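Local coordinates for muconate cycloisomerase (PDB 3MY9), which belongs to the enolase superfamily, pairing an N-terminal capping domain with a TIM-barrel-like C-terminal domain, and binds magnesium ions, at residues A[231-234]-A[235-239]. Numbering follows the deposited sequence.
With MG (magnesium ion), chain B.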
# COMPACT_ATOMS: atom_id res chain seq x y z
N LEU A 231 0.18 17.74 2.01
CA LEU A 231 1.28 16.95 1.49
C LEU A 231 0.79 16.06 0.39
O LEU A 231 1.47 15.90 -0.62
CB LEU A 231 1.95 16.11 2.61
CG LEU A 231 3.09 16.68 3.45
CD1 LEU A 231 3.63 15.58 4.37
CD2 LEU A 231 4.22 17.25 2.60
N ASP A 232 -0.39 15.47 0.55
CA ASP A 232 -0.98 14.70 -0.54
C ASP A 232 -1.19 15.61 -1.76
O ASP A 232 -0.93 15.21 -2.89
CB ASP A 232 -2.32 14.06 -0.15
CG ASP A 232 -2.17 12.83 0.76
OD1 ASP A 232 -1.10 12.18 0.80
OD2 ASP A 232 -3.18 12.49 1.44
N ALA A 233 -1.66 16.83 -1.54
CA ALA A 233 -1.84 17.72 -2.69
C ALA A 233 -0.47 18.00 -3.36
O ALA A 233 -0.34 17.94 -4.57
CB ALA A 233 -2.52 19.03 -2.27
N MET A 234 0.54 18.29 -2.55
CA MET A 234 1.89 18.53 -3.03
C MET A 234 2.43 17.31 -3.80
O MET A 234 3.02 17.47 -4.90
CB MET A 234 2.80 18.90 -1.84
CG MET A 234 2.58 20.31 -1.29
SD MET A 234 3.40 21.63 -2.29
CE MET A 234 5.08 21.39 -1.74
N ALA A 235 2.18 16.11 -3.26
CA ALA A 235 2.58 14.85 -3.94
C ALA A 235 1.82 14.69 -5.26
O ALA A 235 2.40 14.32 -6.27
CB ALA A 235 2.38 13.58 -3.01
N GLY A 236 0.53 15.00 -5.24
CA GLY A 236 -0.31 15.06 -6.45
C GLY A 236 0.30 15.96 -7.50
O GLY A 236 0.47 15.56 -8.66
N PHE A 237 0.70 17.18 -7.11
CA PHE A 237 1.32 18.09 -8.09
C PHE A 237 2.61 17.51 -8.65
O PHE A 237 2.85 17.54 -9.86
CB PHE A 237 1.58 19.50 -7.51
CG PHE A 237 0.38 20.15 -6.83
CD1 PHE A 237 -0.93 19.92 -7.28
CD2 PHE A 237 0.57 21.01 -5.76
CE1 PHE A 237 -2.01 20.50 -6.65
CE2 PHE A 237 -0.51 21.62 -5.13
CZ PHE A 237 -1.80 21.37 -5.57
N ALA A 238 3.48 17.03 -7.77
CA ALA A 238 4.75 16.47 -8.20
C ALA A 238 4.52 15.31 -9.16
O ALA A 238 5.22 15.18 -10.16
CB ALA A 238 5.61 16.02 -6.99
N ALA A 239 3.57 14.43 -8.83
CA ALA A 239 3.28 13.28 -9.71
C ALA A 239 2.78 13.69 -11.07
O ALA A 239 3.12 13.05 -12.03
CB ALA A 239 2.28 12.21 -9.04
MG MG B . 6.97 15.69 -11.04
O HOH W 1 6.93 14.15 -12.29
O HOH W 2 8.11 14.71 -9.51
O HOH W 3 8.93 16.15 -11.91
O HOH W 4 7.25 17.51 -9.99
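The phenyl ring of F237 lies with one face over the backbone of A233, one helical turn earlier: A233 O sits 3.2 Å above the ring plane, over its centre, and M234 N is on the same face. Also on this face, beyond the CZ end of the ring, A233 CB comes 4.1 Å from F237 CZ, an apolar touch between side chains four residues apart. The first torsion (chi1 -51°), with F237 CG beside its backbone N, swings the ring back toward the helix start, and chi2 of -33° turns its face to the A233 carbonyl. A207, M208 and L211 of helix 207-215, together with V226, also pack against F237, placing the ring between neighbouring barrel helices.

The same A233 O accepts the bond from F237 N at 2.8 Å, with an N-H...O angle of 158°. Bonds from A235 N to L231 O (2.7 Å), G236 N to D232 O (2.8 Å) and A238 N to M234 O (2.9 Å) keep the i to i+4 spacing of a regular alpha-helix, here the helix of the beta-alpha-beta unit between strands 222-223 and 245-247.

Near the helix end, A238 O binds a magnesium ion at 2.0 Å; L241 O is its second protein ligand, and four waters bring the count to six. Because both protein ligands are main-chain carbonyls at the C-terminal end of the helix, the negative end of its dipole probably adds to the attraction for the cation.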